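Local coordinates for protein probable arabinosyltransferase B (Mycobacterium tuberculosis H37Rv, PDB 7BVF) that polymerises arabinose into the arabinan of cell-wall arabinogalactan as a membrane-embedded arabinosyltransferase, at residues L239-D243 against R469-V473; A30-L35 against L476-P481. One frame throughout, in Å; residues are numbered along the deposited sequence.

How the contacts relate
Both contacts belong to one corner of the membrane part of the chain, their centres about 14 Å apart. Contact 2 is mostly buried: helix 25-39 packs on the weakly formed helix 476-479 and the turn after it, through small side chains, prolines and backbone. Contact 1 is partly exposed and more polar: a salt bridge joins the loop after helix 216-239 to R469 of helix 460-470. Helix 460-470 and helix 476-479 are neighbours in sequence, so 469-473 and 476-481 follow closely along the chain. The two contacts also touch, with V473 O 3.3 Å from L478 CD1.

Contact 1: residues L239-D243 against R469-V473; sequences LDQLD and RHRLV
The carboxylate of D243 meets the R469 guanidinium at the guanidinium's edge, and the two planes are nearly coplanar, 14° apart. R469 NH2 donates to D243 OD2 over 2.6 Å in a salt bridge with an N-H...O angle of 154°. The acceptor lies in the guanidinium plane, and OD2 uses its syn lone pair. The D240 backbone oxygen approaches the same guanidinium obliquely. The bridge ties the loop after helix 216-239 to helix 460-470 in the GT-C-type membrane region.

A type I beta turn from L239 to L242 leads out of helix 216-239. D240 crosses R469 at about a right angle. Its OD1 lies 4.0 Å from R469 NE but well out of the guanidinium plane, so only charge attraction is likely there. D240 OD2 is instead held by L428 N and T429 OG1, and R469 NE makes a weak bond to S426 O.

Beside the charges is an apolar patch. With chi1 at -152°, L239 swings CG away from its backbone N, and its side chain meets V473 tip to tip. L242 CD1 comes 4.4 Å from V473 CG1. The closer apolar pair is L239 CD2 and V473 CG2, at 3.9 Å.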
loop_
_atom_site.group_PDB
_atom_site.type_symbol
_atom_site.label_atom_id
_atom_site.label_comp_id
_atom_site.label_asym_id
_atom_site.label_seq_id
_atom_site.Cartn_x
_atom_site.Cartn_y
_atom_site.Cartn_z
ATOM N N LEU A 239 -56.543 15.742 -3.511
ATOM C CA LEU A 239 -56.416 17.160 -3.207
ATOM C C LEU A 239 -55.621 17.916 -4.255
ATOM O O LEU A 239 -55.865 19.108 -4.469
ATOM C CB LEU A 239 -55.749 17.332 -1.842
ATOM C CG LEU A 239 -56.066 18.571 -1.020
ATOM C CD1 LEU A 239 -57.557 18.684 -0.808
ATOM C CD2 LEU A 239 -55.344 18.477 0.301
ATOM N N ASP A 240 -54.669 17.252 -4.910
ATOM C CA ASP A 240 -53.875 17.901 -5.946
ATOM C C ASP A 240 -54.665 18.193 -7.213
ATOM O O ASP A 240 -54.115 18.804 -8.133
ATOM C CB ASP A 240 -52.668 17.034 -6.299
ATOM C CG ASP A 240 -51.465 17.335 -5.434
ATOM O OD1 ASP A 240 -51.599 18.122 -4.474
ATOM O OD2 ASP A 240 -50.383 16.784 -5.714
ATOM N N GLN A 241 -55.928 17.776 -7.290
ATOM C CA GLN A 241 -56.723 17.905 -8.505
ATOM C C GLN A 241 -57.752 19.023 -8.418
ATOM O O GLN A 241 -58.788 18.963 -9.086
ATOM C CB GLN A 241 -57.409 16.582 -8.827
ATOM C CG GLN A 241 -56.449 15.491 -9.222
ATOM C CD GLN A 241 -57.159 14.216 -9.591
ATOM O OE1 GLN A 241 -56.600 13.359 -10.272
ATOM N NE2 GLN A 241 -58.401 14.081 -9.144
ATOM N N LEU A 242 -57.500 20.038 -7.600
ATOM C CA LEU A 242 -58.344 21.230 -7.603
ATOM C C LEU A 242 -57.786 22.284 -8.554
ATOM O O LEU A 242 -57.637 23.456 -8.210
ATOM C CB LEU A 242 -58.473 21.778 -6.188
ATOM C CG LEU A 242 -58.798 20.766 -5.092
ATOM C CD1 LEU A 242 -58.913 21.464 -3.750
ATOM C CD2 LEU A 242 -60.073 20.013 -5.418
ATOM N N ASP A 243 -57.483 21.854 -9.778
ATOM C CA ASP A 243 -56.914 22.721 -10.801
ATOM C C ASP A 243 -57.757 22.665 -12.067
ATOM O O ASP A 243 -57.870 23.657 -12.793
ATOM C CB ASP A 243 -55.471 22.318 -11.122
ATOM C CG ASP A 243 -54.548 22.418 -9.924
ATOM O OD1 ASP A 243 -54.987 22.883 -8.854
ATOM O OD2 ASP A 243 -53.370 22.024 -10.053
ATOM N N ARG A 469 -48.626 25.867 -3.363
ATOM C CA ARG A 469 -49.738 25.039 -2.916
ATOM C C ARG A 469 -50.076 25.251 -1.448
ATOM O O ARG A 469 -51.205 24.963 -1.039
ATOM C CB ARG A 469 -49.434 23.559 -3.158
ATOM C CG ARG A 469 -49.455 23.161 -4.619
ATOM C CD ARG A 469 -50.129 21.815 -4.810
ATOM N NE ARG A 469 -50.368 21.515 -6.217
ATOM C CZ ARG A 469 -51.422 21.942 -6.901
ATOM N NH1 ARG A 469 -52.337 22.693 -6.307
ATOM N NH2 ARG A 469 -51.561 21.622 -8.177
ATOM N N HIS A 470 -49.125 25.743 -0.654
ATOM C CA HIS A 470 -49.393 26.104 0.732
ATOM C C HIS A 470 -50.426 27.215 0.850
ATOM O O HIS A 470 -51.076 27.334 1.893
ATOM C CB HIS A 470 -48.079 26.509 1.401
ATOM C CG HIS A 470 -48.248 27.290 2.666
ATOM N ND1 HIS A 470 -48.396 28.661 2.679
ATOM C CD2 HIS A 470 -48.275 26.897 3.960
ATOM C CE1 HIS A 470 -48.515 29.076 3.927
ATOM N NE2 HIS A 470 -48.446 28.026 4.724
ATOM N N ARG A 471 -50.603 28.025 -0.193
ATOM C CA ARG A 471 -51.579 29.104 -0.140
ATOM C C ARG A 471 -52.995 28.637 -0.439
ATOM O O ARG A 471 -53.945 29.372 -0.152
ATOM C CB ARG A 471 -51.196 30.215 -1.119
ATOM C CG ARG A 471 -49.984 31.027 -0.696
ATOM C CD ARG A 471 -49.296 31.658 -1.894
ATOM N NE ARG A 471 -48.047 32.311 -1.517
ATOM C CZ ARG A 471 -47.071 32.608 -2.367
ATOM N NH1 ARG A 471 -47.197 32.309 -3.652
ATOM N NH2 ARG A 471 -45.969 33.203 -1.933
ATOM N N LEU A 472 -53.164 27.441 -1.003
ATOM C CA LEU A 472 -54.496 26.953 -1.344
ATOM C C LEU A 472 -55.095 26.121 -0.216
ATOM O O LEU A 472 -56.137 26.480 0.342
ATOM C CB LEU A 472 -54.448 26.138 -2.639
ATOM C CG LEU A 472 -53.734 26.768 -3.833
ATOM C CD1 LEU A 472 -53.645 25.776 -4.976
ATOM C CD2 LEU A 472 -54.447 28.033 -4.274
ATOM N N VAL A 473 -54.448 25.010 0.133
ATOM C CA VAL A 473 -54.958 24.133 1.180
ATOM C C VAL A 473 -54.003 24.097 2.369
ATOM O O VAL A 473 -53.111 23.246 2.449
ATOM C CB VAL A 473 -55.245 22.728 0.616
ATOM C CG1 VAL A 473 -56.328 22.812 -0.434
ATOM C CG2 VAL A 473 -54.011 22.136 -0.046
#

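Contact 2: residues A30-L35 against L476-P481; sequences ATIAGL and LPLVSP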
loop_
_atom_site.group_PDB
_atom_site.type_symbol
_atom_site.label_atom_id
_atom_site.label_comp_id
_atom_site.label_asym_id
_atom_site.label_seq_id
_atom_site.Cartn_x
_atom_site.Cartn_y
_atom_site.Cartn_z
ATOM N N ALA A 30 -56.338 13.881 4.835
ATOM C CA ALA A 30 -54.904 13.974 4.593
ATOM C C ALA A 30 -54.124 14.459 5.806
ATOM O O ALA A 30 -52.890 14.468 5.761
ATOM C CB ALA A 30 -54.631 14.897 3.407
ATOM N N THR A 31 -54.800 14.868 6.876
ATOM C CA THR A 31 -54.143 15.257 8.118
ATOM C C THR A 31 -54.178 14.135 9.149
ATOM O O THR A 31 -53.133 13.724 9.668
ATOM C CB THR A 31 -54.802 16.515 8.693
ATOM O OG1 THR A 31 -54.663 17.597 7.767
ATOM C CG2 THR A 31 -54.159 16.889 10.010
ATOM N N ILE A 32 -55.373 13.626 9.459
ATOM C CA ILE A 32 -55.480 12.612 10.499
ATOM C C ILE A 32 -54.861 11.299 10.036
ATOM O O ILE A 32 -54.130 10.650 10.791
ATOM C CB ILE A 32 -56.944 12.443 10.951
ATOM C CG1 ILE A 32 -57.822 11.894 9.825
ATOM C CG2 ILE A 32 -57.496 13.763 11.455
ATOM C CD1 ILE A 32 -59.290 11.808 10.180
ATOM N N ALA A 33 -55.121 10.888 8.792
ATOM C CA ALA A 33 -54.531 9.650 8.310
ATOM C C ALA A 33 -53.059 9.793 7.978
ATOM O O ALA A 33 -52.432 8.803 7.595
ATOM C CB ALA A 33 -55.292 9.153 7.083
ATOM N N GLY A 34 -52.495 10.987 8.108
ATOM C CA GLY A 34 -51.080 11.180 7.883
ATOM C C GLY A 34 -50.329 11.282 9.191
ATOM O O GLY A 34 -49.140 10.965 9.259
ATOM N N LEU A 35 -51.015 11.739 10.240
ATOM C CA LEU A 35 -50.413 11.715 11.569
ATOM C C LEU A 35 -50.554 10.351 12.234
ATOM O O LEU A 35 -49.682 9.953 13.018
ATOM C CB LEU A 35 -51.035 12.792 12.454
ATOM C CG LEU A 35 -50.904 14.231 11.966
ATOM C CD1 LEU A 35 -51.887 15.123 12.698
ATOM C CD2 LEU A 35 -49.482 14.732 12.145
ATOM N N LEU A 476 -50.944 21.836 6.971
ATOM C CA LEU A 476 -50.873 20.536 7.622
ATOM C C LEU A 476 -51.128 19.401 6.631
ATOM O O LEU A 476 -50.455 18.362 6.711
ATOM C CB LEU A 476 -51.855 20.483 8.794
ATOM C CG LEU A 476 -51.423 19.669 10.012
ATOM C CD1 LEU A 476 -50.023 20.062 10.434
ATOM C CD2 LEU A 476 -52.393 19.887 11.153
ATOM N N PRO A 477 -52.110 19.519 5.700
ATOM C CA PRO A 477 -52.238 18.474 4.677
ATOM C C PRO A 477 -51.230 18.635 3.555
ATOM O O PRO A 477 -51.539 18.412 2.383
ATOM C CB PRO A 477 -53.670 18.659 4.167
ATOM C CG PRO A 477 -53.957 20.071 4.400
ATOM C CD PRO A 477 -53.286 20.407 5.691
ATOM N N LEU A 478 -50.014 19.012 3.922
ATOM C CA LEU A 478 -48.840 18.911 3.064
ATOM C C LEU A 478 -47.645 18.295 3.768
ATOM O O LEU A 478 -46.797 17.702 3.096
ATOM C CB LEU A 478 -48.432 20.286 2.517
ATOM C CG LEU A 478 -49.149 20.871 1.299
ATOM C CD1 LEU A 478 -50.536 21.386 1.633
ATOM C CD2 LEU A 478 -48.300 21.974 0.698
ATOM N N VAL A 479 -47.545 18.411 5.090
ATOM C CA VAL A 479 -46.494 17.758 5.857
ATOM C C VAL A 479 -47.006 16.575 6.654
ATOM O O VAL A 479 -46.197 15.896 7.306
ATOM C CB VAL A 479 -45.775 18.751 6.793
ATOM C CG1 VAL A 479 -45.275 19.950 6.010
ATOM C CG2 VAL A 479 -46.700 19.186 7.913
ATOM N N SER A 480 -48.310 16.306 6.644
ATOM C CA SER A 480 -48.769 15.043 7.207
ATOM C C SER A 480 -48.547 13.895 6.221
ATOM O O SER A 480 -47.939 12.883 6.596
ATOM C CB SER A 480 -50.237 15.135 7.624
ATOM O OG SER A 480 -50.426 16.176 8.561
ATOM N N PRO A 481 -49.013 13.995 4.964
ATOM C CA PRO A 481 -48.800 12.870 4.039
ATOM C C PRO A 481 -47.340 12.589 3.747
ATOM O O PRO A 481 -46.948 11.420 3.667
ATOM C CB PRO A 481 -49.554 13.313 2.779
ATOM C CG PRO A 481 -50.549 14.276 3.259
ATOM C CD PRO A 481 -49.845 15.031 4.328
#
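T31 packs against L476 and P477, and its two branches do different work. Its CB bond runs neither straight at the other segment nor away from it. From CB, the methyl CG2 is anti to the backbone N, with OG1 beside that N (chi1 -62°). CG2 meets the leucine branch of L476, 3.7 Å from CD2, and the two side chains cross at about a right angle. OG1 lies against the proline ring, 3.8 Å from P477 CD, while its hydrogen bond is to R27 O in its own helix.

A30 faces the same segment with a single methyl. A30 CB lies 4.0 Å from P477 CB and also touches P481 CG, so it packs against two proline rings. The A30 carbonyl oxygen lies 3.3 Å from S480 CB and also lies against the P481 ring. Outside the two segments, A30 touches A235 and P481 touches L236, both of helix 216-239.

S480 points its CB toward helix 25-39. Its OG turns back and donates to L476 O over 2.9 Å, from 44° above the carbonyl plane. That oxygen also accepts from S480 N, and weakly from V479 N. L35 comes alongside the serine hydroxyl, with CG 4.0 Å from S480 OG. G34 has no side chain, and its CA comes to 4.6 Å from S480 CA. Helix 25-39 thus packs closely, through small residues and prolines, on a weakly formed helical turn and the residues after it, joining two predicted transmembrane segments of the arabinosyltransferase.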